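Local coordinates for BT_2262 (uncharacterised lipoprotein) (Bacteroides thetaiotaomicron, PDB 5FQ8), which is of unknown function but probably acts at the cell surface as a lipoprotein pairing an Ig-like domain with a C-terminal beta-sheet domain, at residues D177-M182 with W196-A201; D135-W140 with L204-I209. One frame throughout, in Å; residues are numbered along the deposited sequence.

Interaction 1 (D177-M182 with W196-A201); sequences DSMDQM and WTVAYA
M182 and V198 sit opposite one another as an antiparallel non-hydrogen-bonded pair, CA to CA 4.9 Å, where strands 181-188 and 193-200 of a beta hairpin run side by side. Just before that point two backbone bonds tie the segments: D180 N gives to A199 O at 2.7 Å, and A199 N gives to Q181 O at 3.2 Å, the latter almost straight at 171°. The side chains of M182 and V198 share one face of the sheet. There the M182 chain is bent at both chi2 and chi3, which brings its terminal methyl CE to W196 CB (3.4 Å) at the root of the indole, with V198 CB a little farther off. M179 reaches the same valine differently: its CG stands between the backbone N and the carbonyl carbon (chi1 59°), the rest of the chain runs extended, and SD rests on V198 CG2 at 3.6 Å, crossing it at about a right angle. Beyond, the edge of the Y200 ring meets M179 CA at 4.1 Å. The D177 carboxylate is modelled too near the Y200 hydroxyl for their relation to be trusted. D180 OD2 bonds to G202 N, in the turn that follows strand 193-200. The chemistry thus divides: thioether chains and V198 make an apolar face, continued by P167, while main-chain bonds and an aspartate anchored to the next turn hold the end of the hairpin.

Interaction 2 (D135-W140 with L204-I209); sequences DFLGGW and LSFDII
I208 CD1 reaches the turn of the 135-140 loop and lies against its peptide backbone, 3.3 Å from F136 O and 3.3 Å from G138 N. This is the closely packed part of the contact, and it is apolar against main chain: no hydrogen bond crosses between the segments. With chi1 at 84° and chi2 extended, I208 sends this methyl out to the turn. G138 has no side chain at the very place where one would run into that methyl. Next to it, L137 CD2 touches F206 CE1 at 3.9 Å, the two side chains crossing at a slant, while V198 lies against the same leucine.

Toward the partly exposed side the packing changes character. W140 offers one face of its indole to F206 CE2, which sits off-centre toward the rim; the five-membered ring and the phenyl ring have centroids 4.4 Å apart and planes inclined at 48°, neither stacked nor edge-to-face. The two rings are modelled too close at one point for the fine detail to be trusted. V114 and R108 also touch this tryptophan. Replacing it by an alanine would probably strip F206 of its aromatic cover and open a gap between the loop and the strand at this more exposed end.

A bond within the loop helps to set its shape: D135 OD1 accepts from L137 N at 3.0 Å, approached from above the carboxylate plane, and the same oxygen takes M153 N. The result is an Asx turn overlapping a type I beta turn from D135 to G138, a compact connection after strand 130-133 packed onto strand 204-211 of the curled antiparallel sheet in the C-terminal domain.

Interactions 1 and 2 have centres about 9 Å apart and both reach one antiparallel sheet of the C-terminal domain, interaction 2 through strand 204-211. Along the chain the order is 135-140, 177-182, 196-201, 204-209, so the hairpin of interaction 1 is formed within the span that interaction 2 brings together. Strands 193-200 and 204-211 are sheet neighbours, and V198 O probably accepts a hydrogen bond from F206 N. A second tie runs from W196 NE1 to F136 O, 2.6 Å, with the F136 and W196 rings edge-to-face. Strand 193-200 thus joins the hairpin to the strand on which the 135-140 loop packs, making the two contacts successive parts of one packed region.

Interaction 1 (D177-M182 with W196-A201)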
loop_
_atom_site.group_PDB
_atom_site.type_symbol
_atom_site.label_atom_id
_atom_site.label_comp_id
_atom_site.label_asym_id
_atom_site.label_seq_id
_atom_site.Cartn_x
_atom_site.Cartn_y
_atom_site.Cartn_z
ATOM N N ASP G 177 -21.600 -30.190 55.261
ATOM C CA ASP G 177 -21.901 -28.804 55.653
ATOM C C ASP G 177 -23.381 -28.747 55.984
ATOM O O ASP G 177 -24.189 -29.374 55.306
ATOM C CB ASP G 177 -21.612 -27.771 54.562
ATOM C CG ASP G 177 -21.305 -26.408 55.130
ATOM O OD1 ASP G 177 -21.016 -26.326 56.342
ATOM O OD2 ASP G 177 -21.340 -25.421 54.371
ATOM N N SER G 178 -23.743 -27.983 57.010
ATOM C CA SER G 178 -25.139 -27.802 57.377
ATOM C C SER G 178 -25.349 -26.358 57.811
ATOM O O SER G 178 -24.398 -25.593 57.985
ATOM C CB SER G 178 -25.554 -28.768 58.489
ATOM O OG SER G 178 -24.931 -30.028 58.329
ATOM N N MET G 179 -26.613 -25.989 57.991
ATOM C CA MET G 179 -26.949 -24.624 58.353
ATOM C C MET G 179 -26.576 -24.331 59.806
ATOM O O MET G 179 -26.312 -25.228 60.608
ATOM C CB MET G 179 -28.436 -24.372 58.172
ATOM C CG MET G 179 -29.270 -25.294 59.016
ATOM S SD MET G 179 -30.999 -24.845 59.054
ATOM C CE MET G 179 -31.569 -26.031 60.257
ATOM N N ASP G 180 -26.588 -23.042 60.140
ATOM C CA ASP G 180 -26.335 -22.596 61.510
ATOM C C ASP G 180 -27.627 -22.612 62.322
ATOM O O ASP G 180 -27.774 -23.407 63.255
ATOM C CB ASP G 180 -25.690 -21.207 61.501
ATOM C CG ASP G 180 -24.220 -21.257 61.164
ATOM O OD1 ASP G 180 -23.546 -22.214 61.591
ATOM O OD2 ASP G 180 -23.736 -20.339 60.477
ATOM N N GLN G 181 -28.574 -21.740 61.974
ATOM C CA GLN G 181 -29.830 -21.627 62.705
ATOM C C GLN G 181 -30.982 -21.491 61.723
ATOM O O GLN G 181 -30.788 -21.230 60.534
ATOM C CB GLN G 181 -29.820 -20.433 63.663
ATOM C CG GLN G 181 -28.863 -20.587 64.824
ATOM C CD GLN G 181 -28.753 -19.330 65.653
ATOM O OE1 GLN G 181 -29.335 -18.298 65.317
ATOM N NE2 GLN G 181 -28.002 -19.408 66.745
ATOM N N MET G 182 -32.199 -21.661 62.242
ATOM C CA MET G 182 -33.416 -21.497 61.457
ATOM C C MET G 182 -34.413 -20.655 62.235
ATOM O O MET G 182 -34.764 -20.990 63.371
ATOM C CB MET G 182 -34.037 -22.844 61.097
ATOM C CG MET G 182 -35.197 -22.726 60.128
ATOM S SD MET G 182 -35.123 -23.916 58.778
ATOM C CE MET G 182 -35.530 -22.878 57.396
ATOM N N TRP G 196 -39.176 -18.796 55.226
ATOM C CA TRP G 196 -38.120 -19.134 56.165
ATOM C C TRP G 196 -36.931 -18.232 55.904
ATOM O O TRP G 196 -36.730 -17.748 54.787
ATOM C CB TRP G 196 -37.720 -20.616 56.091
ATOM C CG TRP G 196 -37.096 -21.097 54.798
ATOM C CD1 TRP G 196 -35.835 -20.846 54.352
ATOM C CD2 TRP G 196 -37.700 -21.956 53.827
ATOM N NE1 TRP G 196 -35.626 -21.468 53.154
ATOM C CE2 TRP G 196 -36.758 -22.154 52.806
ATOM C CE3 TRP G 196 -38.951 -22.557 53.712
ATOM C CZ2 TRP G 196 -37.028 -22.936 51.684
ATOM C CZ3 TRP G 196 -39.222 -23.325 52.599
ATOM C CH2 TRP G 196 -38.265 -23.511 51.600
ATOM N N THR G 197 -36.183 -17.971 56.965
ATOM C CA THR G 197 -34.857 -17.386 56.873
ATOM C C THR G 197 -33.901 -18.383 57.496
ATOM O O THR G 197 -34.182 -18.923 58.571
ATOM C CB THR G 197 -34.768 -16.040 57.588
ATOM O OG1 THR G 197 -35.080 -16.219 58.971
ATOM C CG2 THR G 197 -35.729 -15.043 56.977
ATOM N N VAL G 198 -32.798 -18.648 56.810
ATOM C CA VAL G 198 -31.834 -19.649 57.242
ATOM C C VAL G 198 -30.456 -19.008 57.250
ATOM O O VAL G 198 -30.137 -18.190 56.380
ATOM C CB VAL G 198 -31.885 -20.898 56.337
ATOM C CG1 VAL G 198 -31.618 -20.528 54.891
ATOM C CG2 VAL G 198 -30.922 -21.957 56.828
ATOM N N ALA G 199 -29.655 -19.351 58.256
ATOM C CA ALA G 199 -28.326 -18.787 58.446
ATOM C C ALA G 199 -27.271 -19.836 58.121
ATOM O O ALA G 199 -27.353 -20.974 58.596
ATOM C CB ALA G 199 -28.149 -18.278 59.876
ATOM N N TYR G 200 -26.281 -19.446 57.324
ATOM C CA TYR G 200 -25.293 -20.362 56.775
ATOM C C TYR G 200 -23.883 -19.931 57.187
ATOM O O TYR G 200 -23.695 -18.964 57.925
ATOM C CB TYR G 200 -25.441 -20.441 55.253
ATOM C CG TYR G 200 -24.785 -21.644 54.622
ATOM C CD1 TYR G 200 -25.001 -22.920 55.125
ATOM C CD2 TYR G 200 -23.949 -21.503 53.525
ATOM C CE1 TYR G 200 -24.400 -24.018 54.557
ATOM C CE2 TYR G 200 -23.345 -22.593 52.950
ATOM C CZ TYR G 200 -23.577 -23.849 53.468
ATOM O OH TYR G 200 -22.976 -24.945 52.899
ATOM N N ALA G 201 -22.900 -20.678 56.677
ATOM C CA ALA G 201 -21.479 -20.633 57.010
ATOM C C ALA G 201 -21.007 -19.411 57.792
ATOM O O ALA G 201 -20.235 -18.594 57.280
ATOM C CB ALA G 201 -20.649 -20.749 55.730
#

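Interaction 2 (D135-W140 with L204-I209)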
loop_
_atom_site.group_PDB
_atom_site.type_symbol
_atom_site.label_atom_id
_atom_site.label_comp_id
_atom_site.label_asym_id
_atom_site.label_seq_id
_atom_site.Cartn_x
_atom_site.Cartn_y
_atom_site.Cartn_z
ATOM N N ASP G 135 -33.813 -27.936 48.610
ATOM C CA ASP G 135 -32.877 -26.827 48.753
ATOM C C ASP G 135 -33.490 -25.809 49.714
ATOM O O ASP G 135 -34.398 -25.063 49.334
ATOM C CB ASP G 135 -32.561 -26.198 47.400
ATOM C CG ASP G 135 -31.308 -25.352 47.429
ATOM O OD1 ASP G 135 -30.772 -25.120 48.529
ATOM O OD2 ASP G 135 -30.864 -24.918 46.347
ATOM N N PHE G 136 -32.990 -25.786 50.947
ATOM C CA PHE G 136 -33.398 -24.752 51.887
ATOM C C PHE G 136 -32.981 -23.364 51.444
ATOM O O PHE G 136 -33.482 -22.384 51.999
ATOM C CB PHE G 136 -32.800 -25.007 53.262
ATOM C CG PHE G 136 -33.700 -25.749 54.195
ATOM C CD1 PHE G 136 -34.915 -25.217 54.572
ATOM C CD2 PHE G 136 -33.313 -26.966 54.724
ATOM C CE1 PHE G 136 -35.737 -25.895 55.439
ATOM C CE2 PHE G 136 -34.124 -27.648 55.592
ATOM C CZ PHE G 136 -35.341 -27.115 55.952
ATOM N N LEU G 137 -32.060 -23.250 50.491
ATOM C CA LEU G 137 -31.537 -21.957 50.080
ATOM C C LEU G 137 -32.226 -21.413 48.843
ATOM O O LEU G 137 -31.760 -20.422 48.280
ATOM C CB LEU G 137 -30.032 -22.043 49.828
ATOM C CG LEU G 137 -29.117 -22.606 50.913
ATOM C CD1 LEU G 137 -27.678 -22.585 50.442
ATOM C CD2 LEU G 137 -29.256 -21.837 52.208
ATOM N N GLY G 138 -33.315 -22.033 48.400
ATOM C CA GLY G 138 -34.023 -21.513 47.247
ATOM C C GLY G 138 -33.177 -21.392 46.007
ATOM O O GLY G 138 -33.512 -20.615 45.108
ATOM N N GLY G 139 -32.081 -22.137 45.934
ATOM C CA GLY G 139 -31.223 -22.106 44.766
ATOM C C GLY G 139 -30.274 -20.929 44.723
ATOM O O GLY G 139 -30.012 -20.406 43.640
ATOM N N TRP G 140 -29.756 -20.492 45.874
ATOM C CA TRP G 140 -28.805 -19.390 45.863
ATOM C C TRP G 140 -27.463 -19.828 45.303
ATOM O O TRP G 140 -26.730 -19.008 44.742
ATOM C CB TRP G 140 -28.628 -18.806 47.267
ATOM C CG TRP G 140 -27.430 -17.919 47.398
ATOM C CD1 TRP G 140 -26.309 -18.169 48.124
ATOM C CD2 TRP G 140 -27.225 -16.653 46.765
ATOM N NE1 TRP G 140 -25.423 -17.128 48.004
ATOM C CE2 TRP G 140 -25.958 -16.185 47.168
ATOM C CE3 TRP G 140 -27.989 -15.865 45.899
ATOM C CZ2 TRP G 140 -25.439 -14.967 46.737
ATOM C CZ3 TRP G 140 -27.471 -14.654 45.471
ATOM C CH2 TRP G 140 -26.206 -14.221 45.887
ATOM N N LEU G 204 -23.506 -15.822 56.853
ATOM C CA LEU G 204 -24.462 -15.767 55.756
ATOM C C LEU G 204 -25.865 -16.038 56.281
ATOM O O LEU G 204 -26.040 -16.698 57.308
ATOM C CB LEU G 204 -24.117 -16.785 54.662
ATOM C CG LEU G 204 -23.346 -16.275 53.446
ATOM C CD1 LEU G 204 -22.633 -17.416 52.777
ATOM C CD2 LEU G 204 -24.280 -15.615 52.459
ATOM N N SER G 205 -26.862 -15.508 55.574
ATOM C CA SER G 205 -28.264 -15.825 55.825
ATOM C C SER G 205 -29.117 -15.216 54.722
ATOM O O SER G 205 -28.762 -14.187 54.141
ATOM C CB SER G 205 -28.739 -15.315 57.187
ATOM O OG SER G 205 -29.231 -13.999 57.073
ATOM N N PHE G 206 -30.248 -15.860 54.450
ATOM C CA PHE G 206 -31.146 -15.463 53.377
ATOM C C PHE G 206 -32.555 -15.345 53.930
ATOM O O PHE G 206 -32.832 -15.749 55.061
ATOM C CB PHE G 206 -31.103 -16.469 52.222
ATOM C CG PHE G 206 -29.715 -16.838 51.803
ATOM C CD1 PHE G 206 -29.040 -17.870 52.432
ATOM C CD2 PHE G 206 -29.077 -16.144 50.792
ATOM C CE1 PHE G 206 -27.760 -18.206 52.057
ATOM C CE2 PHE G 206 -27.797 -16.475 50.414
ATOM C CZ PHE G 206 -27.138 -17.507 51.051
ATOM N N ASP G 207 -33.462 -14.790 53.125
ATOM C CA ASP G 207 -34.838 -14.554 53.561
ATOM C C ASP G 207 -35.824 -14.981 52.471
ATOM O O ASP G 207 -36.579 -14.194 51.912
ATOM C CB ASP G 207 -35.026 -13.088 53.945
ATOM C CG ASP G 207 -34.826 -12.143 52.771
ATOM O OD1 ASP G 207 -34.426 -12.610 51.681
ATOM O OD2 ASP G 207 -35.076 -10.932 52.943
ATOM N N ILE G 208 -35.847 -16.269 52.165
ATOM C CA ILE G 208 -36.558 -16.706 50.973
ATOM C C ILE G 208 -37.983 -17.120 51.302
ATOM O O ILE G 208 -38.359 -17.251 52.473
ATOM C CB ILE G 208 -35.800 -17.847 50.271
ATOM C CG1 ILE G 208 -36.131 -19.187 50.908
ATOM C CG2 ILE G 208 -34.297 -17.619 50.350
ATOM C CD1 ILE G 208 -35.402 -20.312 50.253
ATOM N N ILE G 209 -38.779 -17.322 50.260
ATOM C CA ILE G 209 -40.177 -17.697 50.400
ATOM C C ILE G 209 -40.601 -18.347 49.092
ATOM O O ILE G 209 -40.144 -17.956 48.013
ATOM C CB ILE G 209 -41.039 -16.464 50.765
ATOM C CG1 ILE G 209 -42.429 -16.887 51.227
ATOM C CG2 ILE G 209 -41.121 -15.500 49.596
ATOM C CD1 ILE G 209 -43.158 -15.799 51.981
#